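Local coordinates for protein thiol-activated cytolysin (Desulfobulbus propionicus, PDB 6NAL) that probably forms pores in target membranes, as cholesterol-dependent cytolysins of the same family do, at residues K95-I100 with S111-P116; L284-S290 with Y301-N307. All blocks are in the same frame, centred on the assembly; numbering follows the deposited sequence.

Interaction 1: residues K95-I100 with S111-P116; sequences KDRVNI and SFKVVP
The carbonyl oxygen of Pro-116 is gripped twice: Lys-95 NZ donates to Pro-116 O at 3.0 Å, and the hydroxyl of Tyr-72, outside the two segments, bonds to the same oxygen. The lysine ammonium lies only slightly tilted from the carbonyl plane, at a C=O...N angle of 153°, and the bend of its chain at chi3 carries it there. Beyond this clasp the segments run as antiparallel strands. Val-98 and Val-114 exchange backbone bonds in both directions, and so do Ile-100 and Phe-112; the straightest of the four is Ile-100 N to Phe-112 O, 2.8 Å with 170° at the hydrogen. Between these hydrogen-bonded pairs sits the non-hydrogen-bonded pair Asn-99 and Lys-113, where Lys-113 CA sends a CH...O contact to Val-98 O at 3.3 Å.

One face is apolar. CB of Ile-100 stands over the Phe-112 ring, 3.8 Å from the centroid, a CH-pi contact displaced toward the rim, while CG2 reaches the CZ end. Phe-112 CG lies between its backbone N and carbonyl carbon (chi1 70°), which swings the ring back across the neighbouring strand. Farther along, Val-98 CG2 presses tightly on Pro-116 CG at 3.5 Å, the two side chains crossing at about a right angle. On the other face Lys-113 NZ makes a weak bond to Asn-99 OD1, 2.8 Å, and its aliphatic CD passes beside the Arg-97 guanidinium. The two cationic ends stay 4.6 Å apart, NH2 of Arg-97 to NZ of Lys-113, probably mildly repelling.

Strand 98-103 is also paired with strand 187-202, where Val-98 and Ile-100 meet Ala-202, and helix 118-133 lies against the apolar face, Ile-128 touching Phe-112 and Asn-120 touching Val-114.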
loop_
_atom_site.group_PDB
_atom_site.type_symbol
_atom_site.label_atom_id
_atom_site.label_comp_id
_atom_site.label_asym_id
_atom_site.label_seq_id
_atom_site.Cartn_x
_atom_site.Cartn_y
_atom_site.Cartn_z
ATOM N N LYS A 95 24.290 -54.436 6.914
ATOM C CA LYS A 95 23.476 -54.391 5.715
ATOM C C LYS A 95 24.028 -55.285 4.612
ATOM O O LYS A 95 25.187 -55.692 4.631
ATOM C CB LYS A 95 23.362 -52.948 5.215
ATOM C CG LYS A 95 22.610 -52.013 6.166
ATOM C CD LYS A 95 22.646 -50.592 5.682
ATOM C CE LYS A 95 23.742 -49.797 6.349
ATOM N NZ LYS A 95 23.579 -48.379 5.913
ATOM N N ASP A 96 23.154 -55.609 3.667
ATOM C CA ASP A 96 23.520 -56.301 2.442
ATOM C C ASP A 96 23.692 -55.294 1.299
ATOM O O ASP A 96 23.559 -54.082 1.500
ATOM C CB ASP A 96 22.471 -57.360 2.092
ATOM C CG ASP A 96 23.068 -58.575 1.332
ATOM O OD1 ASP A 96 24.282 -58.585 0.993
ATOM O OD2 ASP A 96 22.304 -59.528 1.059
ATOM N N ARG A 97 23.940 -55.807 0.083
ATOM C CA ARG A 97 24.400 -54.999 -1.041
ATOM C C ARG A 97 23.263 -54.198 -1.664
ATOM O O ARG A 97 22.110 -54.631 -1.696
ATOM C CB ARG A 97 25.059 -55.878 -2.115
ATOM C CG ARG A 97 26.281 -56.721 -1.649
ATOM C CD ARG A 97 27.258 -57.127 -2.791
ATOM N NE ARG A 97 26.625 -57.483 -4.071
ATOM C CZ ARG A 97 25.735 -58.469 -4.253
ATOM N NH1 ARG A 97 25.343 -59.232 -3.229
ATOM N NH2 ARG A 97 25.228 -58.696 -5.469
ATOM N N VAL A 98 23.615 -53.032 -2.196
ATOM C CA VAL A 98 22.663 -52.104 -2.797
ATOM C C VAL A 98 23.274 -51.513 -4.055
ATOM O O VAL A 98 24.479 -51.255 -4.115
ATOM C CB VAL A 98 22.291 -50.962 -1.826
ATOM C CG1 VAL A 98 21.650 -49.794 -2.580
ATOM C CG2 VAL A 98 21.372 -51.441 -0.762
ATOM N N ASN A 99 22.431 -51.250 -5.051
ATOM C CA ASN A 99 22.905 -50.608 -6.271
ATOM C C ASN A 99 23.005 -49.100 -6.073
ATOM O O ASN A 99 22.015 -48.436 -5.745
ATOM C CB ASN A 99 22.002 -50.927 -7.453
ATOM C CG ASN A 99 22.494 -52.125 -8.241
ATOM O OD1 ASN A 99 22.159 -53.260 -7.915
ATOM N ND2 ASN A 99 23.312 -51.879 -9.269
ATOM N N ILE A 100 24.214 -48.581 -6.264
ATOM C CA ILE A 100 24.544 -47.172 -6.135
ATOM C C ILE A 100 24.830 -46.668 -7.539
ATOM O O ILE A 100 25.577 -47.307 -8.285
ATOM C CB ILE A 100 25.765 -46.976 -5.227
ATOM C CG1 ILE A 100 25.491 -47.538 -3.826
ATOM C CG2 ILE A 100 26.178 -45.514 -5.175
ATOM C CD1 ILE A 100 24.511 -46.736 -3.032
ATOM N N SER A 111 26.869 -47.567 -12.428
ATOM C CA SER A 111 26.486 -48.032 -11.108
ATOM C C SER A 111 27.420 -49.132 -10.580
ATOM O O SER A 111 28.269 -49.699 -11.274
ATOM C CB SER A 111 24.999 -48.470 -11.082
ATOM O OG SER A 111 24.699 -49.600 -11.870
ATOM N N PHE A 112 27.296 -49.369 -9.290
ATOM C CA PHE A 112 28.138 -50.305 -8.586
ATOM C C PHE A 112 27.327 -50.781 -7.395
ATOM O O PHE A 112 26.430 -50.083 -6.911
ATOM C CB PHE A 112 29.479 -49.673 -8.223
ATOM C CG PHE A 112 29.403 -48.655 -7.185
ATOM C CD1 PHE A 112 29.368 -47.321 -7.523
ATOM C CD2 PHE A 112 29.385 -49.017 -5.859
ATOM C CE1 PHE A 112 29.302 -46.349 -6.556
ATOM C CE2 PHE A 112 29.311 -48.045 -4.861
ATOM C CZ PHE A 112 29.271 -46.716 -5.208
ATOM N N LYS A 113 27.563 -52.028 -7.022
ATOM C CA LYS A 113 26.803 -52.706 -5.989
ATOM C C LYS A 113 27.764 -52.918 -4.837
ATOM O O LYS A 113 28.839 -53.469 -5.033
ATOM C CB LYS A 113 26.237 -54.028 -6.507
ATOM C CG LYS A 113 24.900 -54.446 -5.911
ATOM C CD LYS A 113 24.556 -55.854 -6.375
ATOM C CE LYS A 113 23.184 -55.927 -7.049
ATOM N NZ LYS A 113 22.066 -55.471 -6.151
ATOM N N VAL A 114 27.407 -52.457 -3.649
ATOM C CA VAL A 114 28.215 -52.686 -2.458
ATOM C C VAL A 114 27.312 -52.608 -1.234
ATOM O O VAL A 114 26.167 -52.128 -1.294
ATOM C CB VAL A 114 29.379 -51.680 -2.332
ATOM C CG1 VAL A 114 28.860 -50.273 -2.232
ATOM C CG2 VAL A 114 30.227 -52.026 -1.112
ATOM N N VAL A 115 27.825 -53.084 -0.108
ATOM C CA VAL A 115 27.099 -52.909 1.150
ATOM C C VAL A 115 27.137 -51.433 1.534
ATOM O O VAL A 115 28.227 -50.859 1.663
ATOM C CB VAL A 115 27.672 -53.800 2.267
ATOM C CG1 VAL A 115 27.652 -55.264 1.814
ATOM C CG2 VAL A 115 29.055 -53.366 2.643
ATOM N N PRO A 116 25.982 -50.775 1.717
ATOM C CA PRO A 116 26.000 -49.323 1.929
ATOM C C PRO A 116 26.658 -48.929 3.231
ATOM O O PRO A 116 26.030 -48.891 4.292
ATOM C CB PRO A 116 24.520 -48.934 1.947
ATOM C CG PRO A 116 23.783 -50.106 1.367
ATOM C CD PRO A 116 24.610 -51.307 1.760
#

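Interaction 2: residues L284-S290 with Y301-N307; sequences LSQIDVS and YNGLSLN
A G1 beta bulge breaks the second strand of the hairpin formed by strands 287-294 and 299-305: Gly-303 and Leu-304 both face Val-289. Gly-303 takes up a positive phi, 77°, as the first position of this bulge requires. Next to it the strands are held by Val-289 N donating to Leu-304 O, a rather long bond of 3.3 Å, and the two side chains lie on the same face with their CB atoms 4.2 Å apart. Beyond the corner, Ser-290 CA makes a CH...O contact with Tyr-301 O at 3.4 Å.

The apolar heart of the contact is Leu-306. Its CD1 methyl fits between Ile-287 CB, at 3.6 Å, and Val-289 CG2, at 3.7 Å, and also touches the Ile-287 carbonyl oxygen. The side chain crosses that of Val-289 at about a right angle and that of Ile-287 obliquely. A chi2 of 107°, off the usual staggered values, helps turn CD1 into this site.

Both chains turn at this end of the strand pair: one enters through a type I turn, Ile-287 N to Leu-284 O, 2.9 Å; the other leaves through an ST turn, Asn-307 N to Ser-305 OG, 3.0 Å. Asn-307 brings OD1 to within 3.1 Å of Ser-285 CB, and its ND2 donates to the carbonyl of Lys-281 in helix 279-284. Val-289 packs on Ile-315 of helix 309-320, whose Asp-311 accepts from Ser-305 N.

A short, bent edge strand on the last long strand, followed by a helix packed on the sheet, is consistent with the soluble form of relatives such as perfringolysin O, in which the short strand is displaced so that the strand beside it can pair with a neighbouring subunit; the same probably holds here.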
loop_
_atom_site.group_PDB
_atom_site.type_symbol
_atom_site.label_atom_id
_atom_site.label_comp_id
_atom_site.label_asym_id
_atom_site.label_seq_id
_atom_site.Cartn_x
_atom_site.Cartn_y
_atom_site.Cartn_z
ATOM N N LEU A 284 25.158 2.503 0.409
ATOM C CA LEU A 284 26.099 1.392 0.256
ATOM C C LEU A 284 27.139 1.340 1.363
ATOM O O LEU A 284 27.493 0.255 1.844
ATOM C CB LEU A 284 26.837 1.507 -1.066
ATOM C CG LEU A 284 25.898 1.551 -2.247
ATOM C CD1 LEU A 284 26.613 2.063 -3.489
ATOM C CD2 LEU A 284 25.345 0.184 -2.475
ATOM N N SER A 285 27.658 2.498 1.764
ATOM C CA SER A 285 28.678 2.536 2.804
ATOM C C SER A 285 28.166 1.963 4.106
ATOM O O SER A 285 28.960 1.613 4.978
ATOM C CB SER A 285 29.129 3.977 3.023
ATOM O OG SER A 285 28.024 4.783 3.415
ATOM N N GLN A 286 26.856 1.885 4.267
ATOM C CA GLN A 286 26.245 1.392 5.485
ATOM C C GLN A 286 25.956 -0.090 5.424
ATOM O O GLN A 286 25.313 -0.613 6.330
ATOM C CB GLN A 286 24.938 2.147 5.747
ATOM C CG GLN A 286 25.133 3.547 6.324
ATOM C CD GLN A 286 23.874 4.371 6.259
ATOM O OE1 GLN A 286 23.754 5.211 5.383
ATOM N NE2 GLN A 286 22.931 4.147 7.185
ATOM N N ILE A 287 26.368 -0.769 4.360
ATOM C CA ILE A 287 26.072 -2.188 4.160
ATOM C C ILE A 287 27.354 -2.998 4.312
ATOM O O ILE A 287 28.303 -2.837 3.537
ATOM C CB ILE A 287 25.405 -2.419 2.794
ATOM C CG1 ILE A 287 24.150 -1.535 2.707
ATOM C CG2 ILE A 287 25.034 -3.868 2.609
ATOM C CD1 ILE A 287 23.397 -1.615 1.386
ATOM N N ASP A 288 27.359 -3.881 5.306
ATOM C CA ASP A 288 28.451 -4.820 5.548
ATOM C C ASP A 288 28.213 -6.139 4.808
ATOM O O ASP A 288 27.160 -6.765 4.973
ATOM C CB ASP A 288 28.589 -5.126 7.043
ATOM C CG ASP A 288 29.092 -3.941 7.867
ATOM O OD1 ASP A 288 29.703 -2.996 7.302
ATOM O OD2 ASP A 288 28.873 -3.964 9.105
ATOM N N VAL A 289 29.209 -6.590 4.047
ATOM C CA VAL A 289 29.099 -7.799 3.234
ATOM C C VAL A 289 29.907 -8.925 3.870
ATOM O O VAL A 289 31.030 -8.718 4.337
ATOM C CB VAL A 289 29.574 -7.550 1.789
ATOM C CG1 VAL A 289 29.258 -8.764 0.927
ATOM C CG2 VAL A 289 28.966 -6.282 1.230
ATOM N N SER A 290 29.325 -10.114 3.895
ATOM C CA SER A 290 29.994 -11.323 4.342
ATOM C C SER A 290 29.723 -12.378 3.301
ATOM O O SER A 290 28.649 -12.394 2.721
ATOM C CB SER A 290 29.493 -11.789 5.670
ATOM O OG SER A 290 29.915 -10.863 6.640
ATOM N N TYR A 301 34.845 -14.661 3.618
ATOM C CA TYR A 301 35.294 -13.275 3.662
ATOM C C TYR A 301 34.333 -12.441 4.520
ATOM O O TYR A 301 33.123 -12.668 4.509
ATOM C CB TYR A 301 35.352 -12.656 2.256
ATOM C CG TYR A 301 35.981 -13.502 1.165
ATOM C CD1 TYR A 301 35.305 -14.572 0.656
ATOM C CD2 TYR A 301 37.242 -13.205 0.638
ATOM C CE1 TYR A 301 35.811 -15.297 -0.342
ATOM C CE2 TYR A 301 37.794 -13.964 -0.354
ATOM C CZ TYR A 301 37.053 -15.009 -0.840
ATOM O OH TYR A 301 37.474 -15.864 -1.805
ATOM N N ASN A 302 34.867 -11.434 5.202
ATOM C CA ASN A 302 34.108 -10.565 6.089
ATOM C C ASN A 302 34.607 -9.152 5.866
ATOM O O ASN A 302 35.725 -8.944 5.399
ATOM C CB ASN A 302 34.296 -10.945 7.564
ATOM C CG ASN A 302 33.699 -12.294 7.910
ATOM O OD1 ASN A 302 32.502 -12.515 7.719
ATOM N ND2 ASN A 302 34.529 -13.211 8.441
ATOM N N GLY A 303 33.777 -8.170 6.176
ATOM C CA GLY A 303 34.270 -6.805 6.193
ATOM C C GLY A 303 34.448 -6.144 4.853
ATOM O O GLY A 303 35.143 -5.127 4.761
ATOM N N LEU A 304 33.833 -6.672 3.810
ATOM C CA LEU A 304 33.919 -6.026 2.520
ATOM C C LEU A 304 32.871 -4.917 2.397
ATOM O O LEU A 304 31.850 -4.891 3.110
ATOM C CB LEU A 304 33.743 -7.069 1.426
ATOM C CG LEU A 304 34.887 -8.084 1.255
ATOM C CD1 LEU A 304 35.294 -8.712 2.556
ATOM C CD2 LEU A 304 34.398 -9.122 0.290
ATOM N N SER A 305 33.151 -3.988 1.476
ATOM C CA SER A 305 32.277 -2.843 1.231
ATOM C C SER A 305 31.978 -2.619 -0.248
ATOM O O SER A 305 32.814 -2.824 -1.127
ATOM C CB SER A 305 32.864 -1.553 1.752
ATOM O OG SER A 305 32.245 -0.464 1.109
ATOM N N LEU A 306 30.778 -2.164 -0.511
ATOM C CA LEU A 306 30.356 -1.956 -1.877
ATOM C C LEU A 306 30.713 -0.584 -2.426
ATOM O O LEU A 306 30.428 -0.323 -3.595
ATOM C CB LEU A 306 28.858 -2.150 -1.965
ATOM C CG LEU A 306 28.424 -3.408 -1.225
ATOM C CD1 LEU A 306 27.708 -3.038 0.068
ATOM C CD2 LEU A 306 27.545 -4.202 -2.156
ATOM N N ASN A 307 31.282 0.315 -1.631
ATOM C CA ASN A 307 31.817 1.528 -2.241
ATOM C C ASN A 307 32.980 1.182 -3.159
ATOM O O ASN A 307 33.003 1.584 -4.330
ATOM C CB ASN A 307 32.255 2.516 -1.170
ATOM C CG ASN A 307 31.078 3.194 -0.504
ATOM O OD1 ASN A 307 31.111 3.481 0.697
ATOM N ND2 ASN A 307 30.016 3.444 -1.279
#

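Both interactions are antiparallel hairpins of one large branched sheet, and the whole of interaction 1 precedes interaction 2 along the chain. Their centres are 48 Å apart and their nearest atoms about 32 Å, so they do not touch. The long strands 187-202 and 232-250 bridge them: strand 98-103 of interaction 1 pairs with 187-202, this with 232-250, and that in turn with strand 287-294 of interaction 2. Each hairpin is followed directly by a helix, 118-133 or 309-320, that packs on it. Interaction 1 lies toward one extremity of the elongated molecule, interaction 2 nearer the centre, at an edge that probably opens during pore assembly.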